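Long-range contacts in vanadium-dependent bromoperoxidase (Corallina officinalis, PDB 1QHB), which catalyses the halogenation of organic substrates with hydrogen peroxide and bromide, working as a homododecamer that binds one vanadate and one calcium ion per subunit: residues N114-E119 / A305-F310; I107-L112 / F298-D303; V233-S238 / L534-D539; E172-D177 / V509-T514. All blocks are in the same frame, centred on the assembly; numbering follows the deposited sequence.

Contact 1: residues N114-E119 / A305-F310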
loop_
_atom_site.group_PDB
_atom_site.type_symbol
_atom_site.label_atom_id
_atom_site.label_comp_id
_atom_site.label_asym_id
_atom_site.label_seq_id
_atom_site.Cartn_x
_atom_site.Cartn_y
_atom_site.Cartn_z
ATOM N N ASN A 114 28.181 41.623 43.871
ATOM C CA ASN A 114 27.389 41.723 45.102
ATOM C C ASN A 114 26.822 43.121 45.255
ATOM O O ASN A 114 25.608 43.316 45.355
ATOM C CB ASN A 114 28.256 41.337 46.292
ATOM C CG ASN A 114 28.402 39.831 46.394
ATOM O OD1 ASN A 114 27.416 39.099 46.238
ATOM N ND2 ASN A 114 29.616 39.372 46.640
ATOM N N SER A 115 27.640 44.140 45.054
ATOM C CA SER A 115 27.118 45.512 45.081
ATOM C C SER A 115 26.015 45.790 44.079
ATOM O O SER A 115 25.196 46.663 44.379
ATOM C CB SER A 115 28.282 46.471 44.843
ATOM O OG SER A 115 28.397 46.672 43.451
ATOM N N LEU A 116 25.902 45.117 42.927
ATOM C CA LEU A 116 24.773 45.377 42.022
ATOM C C LEU A 116 23.562 44.512 42.262
ATOM O O LEU A 116 22.569 44.668 41.540
ATOM C CB LEU A 116 25.234 45.115 40.582
ATOM C CG LEU A 116 26.289 46.073 40.020
ATOM C CD1 LEU A 116 27.006 45.478 38.823
ATOM C CD2 LEU A 116 25.633 47.396 39.644
ATOM N N ASP A 117 23.640 43.519 43.147
ATOM C CA ASP A 117 22.572 42.553 43.336
ATOM C C ASP A 117 22.277 41.795 42.060
ATOM O O ASP A 117 21.111 41.470 41.805
ATOM C CB ASP A 117 21.291 43.233 43.822
ATOM C CG ASP A 117 21.476 43.827 45.217
ATOM O OD1 ASP A 117 22.496 43.495 45.867
ATOM O OD2 ASP A 117 20.614 44.633 45.619
ATOM N N LEU A 118 23.294 41.347 41.323
ATOM C CA LEU A 118 22.994 40.642 40.065
ATOM C C LEU A 118 22.236 39.360 40.324
ATOM O O LEU A 118 22.478 38.683 41.343
ATOM C CB LEU A 118 24.358 40.317 39.422
ATOM C CG LEU A 118 25.103 41.563 38.895
ATOM C CD1 LEU A 118 26.358 41.172 38.147
ATOM C CD2 LEU A 118 24.207 42.415 37.997
ATOM N N GLU A 119 21.406 38.967 39.398
ATOM C CA GLU A 119 20.704 37.706 39.405
ATOM C C GLU A 119 21.371 36.849 38.308
ATOM O O GLU A 119 22.299 37.355 37.686
ATOM C CB GLU A 119 19.224 37.874 39.128
ATOM C CG GLU A 119 18.361 37.635 40.365
ATOM C CD GLU A 119 18.449 36.222 40.927
ATOM O OE1 GLU A 119 19.071 35.334 40.305
ATOM O OE2 GLU A 119 17.897 36.022 42.037
ATOM N N ALA A 305 26.437 35.269 36.578
ATOM C CA ALA A 305 26.050 36.646 36.956
ATOM C C ALA A 305 25.601 37.406 35.710
ATOM O O ALA A 305 26.296 37.466 34.695
ATOM C CB ALA A 305 27.197 37.300 37.714
ATOM N N ASP A 306 24.423 38.072 35.769
ATOM C CA ASP A 306 23.918 38.708 34.579
ATOM C C ASP A 306 24.465 40.125 34.453
ATOM O O ASP A 306 23.880 41.089 34.958
ATOM C CB ASP A 306 22.393 38.708 34.549
ATOM C CG ASP A 306 21.880 39.056 33.170
ATOM O OD1 ASP A 306 22.714 39.431 32.286
ATOM O OD2 ASP A 306 20.674 38.912 32.956
ATOM N N PHE A 307 25.558 40.295 33.739
ATOM C CA PHE A 307 26.154 41.581 33.498
ATOM C C PHE A 307 25.673 42.225 32.206
ATOM O O PHE A 307 26.326 43.198 31.826
ATOM C CB PHE A 307 27.677 41.428 33.396
ATOM C CG PHE A 307 28.393 41.610 34.685
ATOM C CD1 PHE A 307 28.713 42.869 35.169
ATOM C CD2 PHE A 307 28.770 40.487 35.441
ATOM C CE1 PHE A 307 29.405 42.992 36.367
ATOM C CE2 PHE A 307 29.423 40.593 36.643
ATOM C CZ PHE A 307 29.755 41.865 37.088
ATOM N N ARG A 308 24.662 41.702 31.508
ATOM C CA ARG A 308 24.240 42.289 30.262
ATOM C C ARG A 308 23.837 43.743 30.426
ATOM O O ARG A 308 22.995 44.106 31.258
ATOM C CB ARG A 308 23.046 41.517 29.617
ATOM C CG ARG A 308 23.527 40.171 29.076
ATOM C CD ARG A 308 22.411 39.278 28.548
ATOM N NE ARG A 308 21.513 38.848 29.615
ATOM C CZ ARG A 308 20.440 38.107 29.488
ATOM N NH1 ARG A 308 20.032 37.685 28.297
ATOM N NH2 ARG A 308 19.726 37.821 30.589
ATOM N N GLY A 309 24.305 44.613 29.527
ATOM C CA GLY A 309 23.863 45.988 29.518
ATOM C C GLY A 309 24.773 46.871 30.308
ATOM O O GLY A 309 24.433 48.031 30.487
ATOM N N PHE A 310 25.879 46.336 30.810
ATOM C CA PHE A 310 26.820 47.112 31.610
ATOM C C PHE A 310 27.823 47.949 30.836
ATOM O O PHE A 310 28.567 48.758 31.407
ATOM C CB PHE A 310 27.554 46.138 32.523
ATOM C CG PHE A 310 28.307 46.769 33.679
ATOM C CD1 PHE A 310 27.663 47.457 34.683
ATOM C CD2 PHE A 310 29.671 46.564 33.777
ATOM C CE1 PHE A 310 28.368 47.977 35.751
ATOM C CE2 PHE A 310 30.408 47.078 34.846
ATOM C CZ PHE A 310 29.723 47.800 35.806
#
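OD1 of Asp306, the residue whose backbone meets Glu119 across this contact, is gripped by two donors of Arg308. The backbone N of Arg308 lies 3.1 Å from OD1, and NE of Arg308 reaches OD1 from the opposite face of the carboxylate plane. NH2 of Arg308 takes Asp306 OD2 at 2.8 Å, so the guanidinium binds the carboxylate side-on, two nitrogens to two oxygens, as a salt bridge. CG of Asp306, anti to the backbone N (chi1 -166°), sets OD1 for the bond from Arg308 N, which closes an Asx turn. That turn leads into a type II beta turn from Phe307 to Phe310, with Gly309 at positive phi, while on the other side a Schellman motif at Asp117, which has positive phi, follows helix 111-115 and turns the chain towards Leu118. The two loop segments are joined by Asp306 N, which donates to Glu119 O at 2.9 Å. Apart from this bond the two segments meet through apolar side chains. Leu118 CD1 sits over one face of the Phe307 ring, 3.6 Å from its centroid and 15° off the normal, and also touches Ala305 CB. Leu116 CD1 fills the corner between Phe307 and Phe310, 4.2 Å from CE1 of each ring. Replacing Asp306 by an alanine removes the carboxylate, which would probably leave Arg308 without its partner in the loop and deprive the turn of its side-chain acceptor. Arg308 NH1 has a further mate in Asp369 of a second subunit, and the carboxylate of Glu119 turns away to Arg99.

Contact 2: residues I107-L112 / F298-D303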
loop_
_atom_site.group_PDB
_atom_site.type_symbol
_atom_site.label_atom_id
_atom_site.label_comp_id
_atom_site.label_asym_id
_atom_site.label_seq_id
_atom_site.Cartn_x
_atom_site.Cartn_y
_atom_site.Cartn_z
ATOM N N ILE A 107 25.076 34.548 46.008
ATOM C CA ILE A 107 26.222 35.080 46.731
ATOM C C ILE A 107 27.402 35.004 45.761
ATOM O O ILE A 107 27.835 33.917 45.335
ATOM C CB ILE A 107 26.522 34.343 48.046
ATOM C CG1 ILE A 107 25.284 34.463 48.951
ATOM C CG2 ILE A 107 27.756 34.920 48.710
ATOM C CD1 ILE A 107 25.308 33.498 50.119
ATOM N N TRP A 108 27.878 36.164 45.335
ATOM C CA TRP A 108 28.897 36.215 44.308
ATOM C C TRP A 108 30.261 36.353 44.955
ATOM O O TRP A 108 30.248 36.779 46.122
ATOM C CB TRP A 108 28.654 37.440 43.406
ATOM C CG TRP A 108 27.325 37.377 42.716
ATOM C CD1 TRP A 108 26.270 38.216 42.894
ATOM C CD2 TRP A 108 26.941 36.443 41.705
ATOM N NE1 TRP A 108 25.214 37.838 42.088
ATOM C CE2 TRP A 108 25.630 36.756 41.326
ATOM C CE3 TRP A 108 27.584 35.360 41.099
ATOM C CZ2 TRP A 108 24.919 36.023 40.365
ATOM C CZ3 TRP A 108 26.897 34.623 40.171
ATOM C CH2 TRP A 108 25.578 34.961 39.815
ATOM N N ARG A 109 31.330 36.143 44.216
ATOM C CA ARG A 109 32.663 36.343 44.763
ATOM C C ARG A 109 33.075 37.813 44.716
ATOM O O ARG A 109 33.758 38.330 45.618
ATOM C CB ARG A 109 33.699 35.557 43.944
ATOM C CG ARG A 109 33.523 34.033 44.068
ATOM C CD ARG A 109 34.516 33.354 43.094
ATOM N NE ARG A 109 34.633 31.942 43.489
ATOM C CZ ARG A 109 33.876 30.940 43.074
ATOM N NH1 ARG A 109 32.918 31.156 42.167
ATOM N NH2 ARG A 109 34.120 29.729 43.561
ATOM N N SER A 110 32.753 38.516 43.624
ATOM C CA SER A 110 33.196 39.892 43.491
ATOM C C SER A 110 32.298 40.922 44.164
ATOM O O SER A 110 31.097 40.789 44.304
ATOM C CB SER A 110 33.384 40.247 42.005
ATOM O OG SER A 110 32.138 40.426 41.371
ATOM N N ASP A 111 32.990 41.949 44.681
ATOM C CA ASP A 111 32.332 43.101 45.305
ATOM C C ASP A 111 31.404 43.765 44.314
ATOM O O ASP A 111 30.231 44.047 44.595
ATOM C CB ASP A 111 33.410 44.080 45.774
ATOM C CG ASP A 111 34.210 43.538 46.956
ATOM O OD1 ASP A 111 33.719 42.604 47.631
ATOM O OD2 ASP A 111 35.330 44.039 47.233
ATOM N N LEU A 112 31.893 43.892 43.075
ATOM C CA LEU A 112 31.097 44.417 41.970
ATOM C C LEU A 112 29.800 43.658 41.789
ATOM O O LEU A 112 28.798 44.392 41.757
ATOM C CB LEU A 112 31.986 44.383 40.719
ATOM C CG LEU A 112 31.265 45.054 39.526
ATOM C CD1 LEU A 112 30.909 46.511 39.822
ATOM C CD2 LEU A 112 32.102 44.963 38.267
ATOM N N PHE A 298 35.335 37.400 36.584
ATOM C CA PHE A 298 35.304 36.336 35.584
ATOM C C PHE A 298 34.615 35.076 36.127
ATOM O O PHE A 298 33.706 34.554 35.482
ATOM C CB PHE A 298 36.731 36.042 35.151
ATOM C CG PHE A 298 36.861 34.718 34.427
ATOM C CD1 PHE A 298 36.679 34.660 33.044
ATOM C CD2 PHE A 298 37.160 33.551 35.137
ATOM C CE1 PHE A 298 36.807 33.433 32.385
ATOM C CE2 PHE A 298 37.242 32.339 34.480
ATOM C CZ PHE A 298 37.071 32.283 33.108
ATOM N N LEU A 299 34.878 34.673 37.374
ATOM C CA LEU A 299 34.233 33.480 37.945
ATOM C C LEU A 299 32.774 33.720 38.195
ATOM O O LEU A 299 31.977 32.825 37.904
ATOM C CB LEU A 299 34.924 33.064 39.226
ATOM C CG LEU A 299 36.376 32.606 39.071
ATOM C CD1 LEU A 299 37.015 32.407 40.457
ATOM C CD2 LEU A 299 36.447 31.294 38.311
ATOM N N ASP A 300 32.404 34.951 38.596
ATOM C CA ASP A 300 30.976 35.246 38.755
ATOM C C ASP A 300 30.250 35.108 37.436
ATOM O O ASP A 300 29.099 34.674 37.360
ATOM C CB ASP A 300 30.789 36.699 39.282
ATOM C CG ASP A 300 31.171 36.750 40.764
ATOM O OD1 ASP A 300 31.129 35.704 41.460
ATOM O OD2 ASP A 300 31.570 37.849 41.241
ATOM N N VAL A 301 30.847 35.612 36.358
ATOM C CA VAL A 301 30.237 35.497 35.024
ATOM C C VAL A 301 30.180 34.016 34.650
ATOM O O VAL A 301 29.133 33.586 34.217
ATOM C CB VAL A 301 31.002 36.303 33.970
ATOM C CG1 VAL A 301 30.464 36.054 32.560
ATOM C CG2 VAL A 301 30.962 37.802 34.269
ATOM N N GLN A 302 31.188 33.203 34.929
ATOM C CA GLN A 302 31.113 31.763 34.668
ATOM C C GLN A 302 30.022 31.103 35.477
ATOM O O GLN A 302 29.413 30.133 35.025
ATOM C CB GLN A 302 32.469 31.060 34.922
ATOM C CG GLN A 302 33.544 31.670 34.039
ATOM C CD GLN A 302 33.157 31.888 32.588
ATOM O OE1 GLN A 302 32.873 30.926 31.882
ATOM N NE2 GLN A 302 33.180 33.124 32.106
ATOM N N ASP A 303 29.717 31.664 36.660
ATOM C CA ASP A 303 28.634 31.188 37.503
ATOM C C ASP A 303 27.311 31.892 37.193
ATOM O O ASP A 303 26.387 31.904 38.023
ATOM C CB ASP A 303 29.014 31.444 38.973
ATOM C CG ASP A 303 30.020 30.502 39.534
ATOM O OD1 ASP A 303 30.423 29.465 38.941
ATOM O OD2 ASP A 303 30.484 30.794 40.669
#
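Trp108 brings the CE3-CZ3-CH2 side of its indole up to Asp300 and Asp303 at the C-terminal end of helix 295-302. Its ring plane stands 68° from the carboxylate of Asp300, with CE3 3.6 Å from Asp300 OD1, and the carbonyl O of Asp303 meets the ring edge near its plane. The indole NE1 is engaged elsewhere, by Leu118 O. The next two residues lead into helix 111-115, of which Ser110 is the N-cap: its OG accepts from the backbone N of Ala113 and donates to Asp300 OD2, at 2.6 Å. Asp300 thus serves the start of one helix from the last turn of another. Each of its oxygens uses its syn lone pair for a backbone N-H, OD1 for Arg109 N at 2.8 Å and OD2 for Ser110 N at 2.7 Å, a two-pronged bond that fixes the rotation of the carboxylate. Three donors on a buried carboxylate beside a helix N-terminus would be expected to stabilise its negative charge. Beyond it, Arg109 runs extended from CG to NE (chi3 164°), which carries its CD along Leu299 and brings Leu299 CD1 over one face of the guanidinium. Asp65 and His63 O hold NH2 of Arg109, and His63 N binds Asp303 OD1. NH1 of Arg109 ends beside Asp303 OD2 at 2.9 Å, a salt bridge whose hydrogen bond is weak, bent to 120°.

Contact 3: residues V233-S238 / L534-D539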
loop_
_atom_site.group_PDB
_atom_site.type_symbol
_atom_site.label_atom_id
_atom_site.label_comp_id
_atom_site.label_asym_id
_atom_site.label_seq_id
_atom_site.Cartn_x
_atom_site.Cartn_y
_atom_site.Cartn_z
ATOM N N VAL A 233 41.179 40.261 -0.645
ATOM C CA VAL A 233 41.408 41.237 -1.700
ATOM C C VAL A 233 40.964 42.600 -1.252
ATOM O O VAL A 233 39.791 42.696 -0.868
ATOM C CB VAL A 233 40.572 40.861 -2.954
ATOM C CG1 VAL A 233 40.778 41.894 -4.072
ATOM C CG2 VAL A 233 40.961 39.477 -3.464
ATOM N N GLY A 234 41.773 43.636 -1.334
ATOM C CA GLY A 234 41.226 44.963 -1.041
ATOM C C GLY A 234 41.139 45.221 0.449
ATOM O O GLY A 234 41.774 44.606 1.318
ATOM N N PRO A 235 40.385 46.259 0.772
ATOM C CA PRO A 235 40.201 46.682 2.144
ATOM C C PRO A 235 39.640 45.584 3.027
ATOM O O PRO A 235 38.955 44.671 2.566
ATOM C CB PRO A 235 39.287 47.884 2.073
ATOM C CG PRO A 235 39.292 48.298 0.642
ATOM C CD PRO A 235 39.587 47.074 -0.170
ATOM N N TYR A 236 39.894 45.739 4.326
ATOM C CA TYR A 236 39.489 44.763 5.309
ATOM C C TYR A 236 37.967 44.647 5.320
ATOM O O TYR A 236 37.426 43.556 5.402
ATOM C CB TYR A 236 40.003 45.242 6.687
ATOM C CG TYR A 236 39.744 44.150 7.703
ATOM C CD1 TYR A 236 38.473 43.976 8.217
ATOM C CD2 TYR A 236 40.737 43.287 8.114
ATOM C CE1 TYR A 236 38.180 42.966 9.105
ATOM C CE2 TYR A 236 40.449 42.275 9.039
ATOM C CZ TYR A 236 39.182 42.109 9.497
ATOM O OH TYR A 236 38.846 41.107 10.375
ATOM N N LEU A 237 37.287 45.802 5.414
ATOM C CA LEU A 237 35.847 45.856 5.534
ATOM C C LEU A 237 35.132 45.812 4.187
ATOM O O LEU A 237 35.474 46.416 3.166
ATOM C CB LEU A 237 35.372 47.096 6.283
ATOM C CG LEU A 237 35.819 47.187 7.750
ATOM C CD1 LEU A 237 35.595 48.595 8.268
ATOM C CD2 LEU A 237 35.089 46.206 8.653
ATOM N N SER A 238 34.081 44.981 4.210
ATOM C CA SER A 238 33.275 44.789 3.026
ATOM C C SER A 238 32.708 46.139 2.700
ATOM O O SER A 238 32.234 46.848 3.623
ATOM C CB SER A 238 32.134 43.791 3.375
ATOM O OG SER A 238 31.187 43.784 2.292
ATOM N N LEU A 534 30.543 39.892 -0.664
ATOM C CA LEU A 534 29.503 39.245 0.175
ATOM C C LEU A 534 30.184 38.218 1.050
ATOM O O LEU A 534 29.949 38.103 2.262
ATOM C CB LEU A 534 28.409 38.604 -0.654
ATOM C CG LEU A 534 27.404 39.546 -1.319
ATOM C CD1 LEU A 534 26.521 38.764 -2.320
ATOM C CD2 LEU A 534 26.535 40.237 -0.276
ATOM N N ASN A 535 31.151 37.486 0.468
ATOM C CA ASN A 535 31.968 36.559 1.229
ATOM C C ASN A 535 32.738 37.348 2.279
ATOM O O ASN A 535 32.848 36.969 3.447
ATOM C CB ASN A 535 32.969 35.753 0.377
ATOM C CG ASN A 535 32.359 34.694 -0.506
ATOM O OD1 ASN A 535 31.182 34.301 -0.424
ATOM N ND2 ASN A 535 33.155 34.163 -1.440
ATOM N N LYS A 536 33.311 38.494 1.912
ATOM C CA LYS A 536 34.041 39.339 2.891
ATOM C C LYS A 536 33.166 39.752 4.075
ATOM O O LYS A 536 33.599 39.787 5.229
ATOM C CB LYS A 536 34.565 40.586 2.157
ATOM C CG LYS A 536 35.459 41.416 3.098
ATOM C CD LYS A 536 36.066 42.637 2.443
ATOM C CE LYS A 536 37.110 42.265 1.386
ATOM N NZ LYS A 536 37.472 43.391 0.481
ATOM N N LEU A 537 31.932 40.165 3.782
ATOM C CA LEU A 537 30.958 40.581 4.769
ATOM C C LEU A 537 30.621 39.440 5.746
ATOM O O LEU A 537 30.608 39.612 6.986
ATOM C CB LEU A 537 29.675 41.022 4.053
ATOM C CG LEU A 537 28.488 41.486 4.925
ATOM C CD1 LEU A 537 28.863 42.732 5.693
ATOM C CD2 LEU A 537 27.261 41.769 4.065
ATOM N N ALA A 538 30.419 38.241 5.210
ATOM C CA ALA A 538 30.248 37.062 6.067
ATOM C C ALA A 538 31.438 36.890 6.975
ATOM O O ALA A 538 31.303 36.715 8.182
ATOM C CB ALA A 538 30.061 35.784 5.233
ATOM N N ASP A 539 32.656 37.006 6.372
ATOM C CA ASP A 539 33.855 36.911 7.209
ATOM C C ASP A 539 33.929 38.053 8.217
ATOM O O ASP A 539 34.406 37.802 9.324
ATOM C CB ASP A 539 35.106 36.828 6.343
ATOM C CG ASP A 539 35.649 35.452 6.076
ATOM O OD1 ASP A 539 35.405 34.501 6.885
ATOM O OD2 ASP A 539 36.363 35.263 5.051
HETATM O O HOH W 1 36.053 46.445 0.760
#
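Helix 530-548, which also carries Arg545, a probable vanadate-binding residue, is met here by the loop 233-238, whose carbonyl groups curl round the end of Lys536. A bend at chi3 (-69°) of this lysine turns CE and NZ into the curl. NZ donates to Val233 O at 2.8 Å, nearly in line with its C=O bond, and to Pro235 O at 2.9 Å, in that carbonyl's plane. The aliphatic part of the side chain lies alongside the loop, CD 3.4 Å from Tyr236 O. Between the two gripping carbonyls comes Gly234, where a beta carbon would collide with Pro235 CD and backbone angles of 80/-166° suit a residue without one. Further along, Ser238 leans on the helix itself: its CB packs 3.7 Å from Leu537 CA, and its OG, 3.6 Å from Leu537 CB, bonds to Glu533 O one turn back. Glu533 OE2 forms a salt bridge to NZ, so a buried ammonium set among one carboxylate and two carbonyl oxygens probably stays protonated.

Contact 4: residues E172-D177 / V509-T514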
loop_
_atom_site.group_PDB
_atom_site.type_symbol
_atom_site.label_atom_id
_atom_site.label_comp_id
_atom_site.label_asym_id
_atom_site.label_seq_id
_atom_site.Cartn_x
_atom_site.Cartn_y
_atom_site.Cartn_z
ATOM N N GLU A 172 42.779 51.243 14.473
ATOM C CA GLU A 172 41.932 51.491 13.352
ATOM C C GLU A 172 42.252 50.626 12.150
ATOM O O GLU A 172 43.405 50.542 11.743
ATOM C CB GLU A 172 42.022 52.970 12.869
ATOM C CG GLU A 172 41.628 53.897 14.003
ATOM C CD GLU A 172 41.577 55.359 13.626
ATOM O OE1 GLU A 172 41.597 55.739 12.443
ATOM O OE2 GLU A 172 41.449 56.178 14.551
ATOM N N PHE A 173 41.223 50.056 11.526
ATOM C CA PHE A 173 41.457 49.254 10.327
ATOM C C PHE A 173 42.267 49.994 9.267
ATOM O O PHE A 173 43.202 49.460 8.670
ATOM C CB PHE A 173 40.108 48.875 9.703
ATOM C CG PHE A 173 39.391 47.830 10.515
ATOM C CD1 PHE A 173 39.910 46.550 10.571
ATOM C CD2 PHE A 173 38.239 48.131 11.204
ATOM C CE1 PHE A 173 39.277 45.571 11.322
ATOM C CE2 PHE A 173 37.585 47.130 11.918
ATOM C CZ PHE A 173 38.108 45.877 11.991
ATOM N N SER A 174 41.976 51.271 9.015
ATOM C CA SER A 174 42.704 52.027 8.019
ATOM C C SER A 174 44.136 52.337 8.409
ATOM O O SER A 174 44.831 52.956 7.601
ATOM C CB SER A 174 41.960 53.354 7.753
ATOM O OG SER A 174 40.766 53.113 7.037
ATOM N N GLU A 175 44.605 52.024 9.584
ATOM C CA GLU A 175 45.938 52.326 10.053
ATOM C C GLU A 175 46.758 51.110 10.410
ATOM O O GLU A 175 47.710 51.217 11.182
ATOM C CB GLU A 175 45.821 53.226 11.306
ATOM C CG GLU A 175 45.270 54.590 10.895
ATOM C CD GLU A 175 45.221 55.605 12.029
ATOM O OE1 GLU A 175 45.166 55.201 13.201
ATOM O OE2 GLU A 175 45.204 56.822 11.719
ATOM N N PHE A 176 46.412 49.948 9.866
ATOM C CA PHE A 176 47.152 48.723 10.117
ATOM C C PHE A 176 48.590 48.846 9.616
ATOM O O PHE A 176 49.509 48.220 10.133
ATOM C CB PHE A 176 46.484 47.562 9.369
ATOM C CG PHE A 176 45.480 46.772 10.134
ATOM C CD1 PHE A 176 44.744 47.319 11.163
ATOM C CD2 PHE A 176 45.237 45.447 9.777
ATOM C CE1 PHE A 176 43.815 46.585 11.883
ATOM C CE2 PHE A 176 44.321 44.704 10.479
ATOM C CZ PHE A 176 43.604 45.266 11.513
ATOM N N ASP A 177 48.793 49.540 8.514
ATOM C CA ASP A 177 50.098 49.722 7.902
ATOM C C ASP A 177 50.693 51.083 8.229
ATOM O O ASP A 177 51.695 51.504 7.654
ATOM C CB ASP A 177 50.007 49.522 6.381
ATOM C CG ASP A 177 51.117 48.595 5.906
ATOM O OD1 ASP A 177 52.011 48.217 6.702
ATOM O OD2 ASP A 177 51.116 48.227 4.708
ATOM N N VAL A 509 35.604 51.779 -4.928
ATOM C CA VAL A 509 36.070 51.172 -3.710
ATOM C C VAL A 509 36.328 52.247 -2.677
ATOM O O VAL A 509 37.091 53.174 -2.929
ATOM C CB VAL A 509 37.327 50.316 -3.897
ATOM C CG1 VAL A 509 37.601 49.457 -2.669
ATOM C CG2 VAL A 509 37.169 49.374 -5.092
ATOM N N PHE A 510 35.650 52.136 -1.528
ATOM C CA PHE A 510 35.783 53.098 -0.468
ATOM C C PHE A 510 36.356 52.500 0.796
ATOM O O PHE A 510 36.264 51.315 0.999
ATOM C CB PHE A 510 34.410 53.656 -0.100
ATOM C CG PHE A 510 33.830 54.519 -1.172
ATOM C CD1 PHE A 510 34.266 55.824 -1.342
ATOM C CD2 PHE A 510 32.904 53.987 -2.045
ATOM C CE1 PHE A 510 33.743 56.596 -2.382
ATOM C CE2 PHE A 510 32.383 54.751 -3.071
ATOM C CZ PHE A 510 32.794 56.058 -3.239
ATOM N N GLU A 511 36.915 53.305 1.639
ATOM C CA GLU A 511 37.425 52.929 2.962
ATOM C C GLU A 511 37.062 54.081 3.923
ATOM O O GLU A 511 36.716 55.169 3.420
ATOM C CB GLU A 511 38.915 52.774 2.971
ATOM C CG GLU A 511 39.477 51.504 2.369
ATOM C CD GLU A 511 40.999 51.595 2.284
ATOM O OE1 GLU A 511 41.569 51.691 3.385
ATOM O OE2 GLU A 511 41.566 51.567 1.172
ATOM N N VAL A 512 37.289 53.870 5.200
ATOM C CA VAL A 512 36.987 54.930 6.179
ATOM C C VAL A 512 38.257 55.789 6.290
ATOM O O VAL A 512 39.373 55.309 6.382
ATOM C CB VAL A 512 36.540 54.343 7.519
ATOM C CG1 VAL A 512 36.335 55.404 8.598
ATOM C CG2 VAL A 512 35.222 53.548 7.416
ATOM N N ASP A 513 38.128 57.100 6.250
ATOM C CA ASP A 513 39.251 58.023 6.346
ATOM C C ASP A 513 40.000 57.890 7.656
ATOM O O ASP A 513 39.484 57.647 8.752
ATOM C CB ASP A 513 38.684 59.435 6.219
ATOM C CG ASP A 513 39.751 60.505 6.139
ATOM O OD1 ASP A 513 40.445 60.568 5.122
ATOM O OD2 ASP A 513 39.961 61.268 7.083
ATOM N N THR A 514 41.289 58.049 7.648
ATOM C CA THR A 514 42.111 57.982 8.847
ATOM C C THR A 514 41.923 59.212 9.760
ATOM O O THR A 514 42.172 59.054 10.957
ATOM C CB THR A 514 43.606 57.950 8.481
ATOM O OG1 THR A 514 43.849 59.135 7.698
ATOM C CG2 THR A 514 44.004 56.712 7.704
HETATM O O HOH W 2 39.946 55.331 10.123
#
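Ser174 and Thr514 bring the two backbones to 6.0 Å, CA to CA, where a short 3-10 turn at 173-174 faces the chain leaving strand 510-512. The turn is closed by Glu175 N bonding to Glu172 O, and it presents the side chain of Ser174 to the strand end. OG of Ser174 lies beside its own backbone N and anti to the carbonyl carbon (chi1 -72°), a setting that lets it reach out to Val512 O at 2.7 Å. It approaches that oxygen in the carbonyl plane, on a lone pair, at a C=O...OG angle of 145°. Strand 510-512 pairs antiparallel with 519-521 through Glu511 and Val520, and the direct hydrogen bond across the contact, Ser174 OG to Val512 O, joins the end of this two-stranded hairpin to the loop between helices 153-167 and 182-192. An alanine in place of Ser174 lacks that hydroxyl and would probably leave Val512 O without its donor from the loop. Alongside the bond, Thr514 CG2 packs 3.9 Å from Ser174 CB and 4.0 Å from Glu175 CG. Glu175 OE2 rests 3.8 Å from Thr514 CB, while OE1 of Glu175 forms a salt bridge to Lys180. A water donates both to Glu172 OE1, at 2.9 Å, and to Asp513 O. Glu511 OE1 comes to 4.0 Å from Ser174 OG, while its OE2 is hydrogen-bonded to Ser522.

Overall arrangement
The four contacts fall into two touching pairs. Contacts 1 and 2, centres 9 Å apart, share helix 111-115 and its surroundings: Ala305 packs on Trp108, and Asn114 ND2 bonds to Trp108 O. Contact 2 is buried and held by a carboxylate between two helices, whereas contact 1, only partly buried, is mainly apolar and has a second subunit within reach. Contacts 3 and 4, centres 13 Å apart, meet where Tyr236 stacks on Phe173 and Pro235 packs on Glu511. Of these, contact 3 lies nearest the chain's centre and buries a lysine; contact 4, farther out, relies on a serine hydroxyl and water. Contacts 1 and 2 lie across the chain's centre from contact 3.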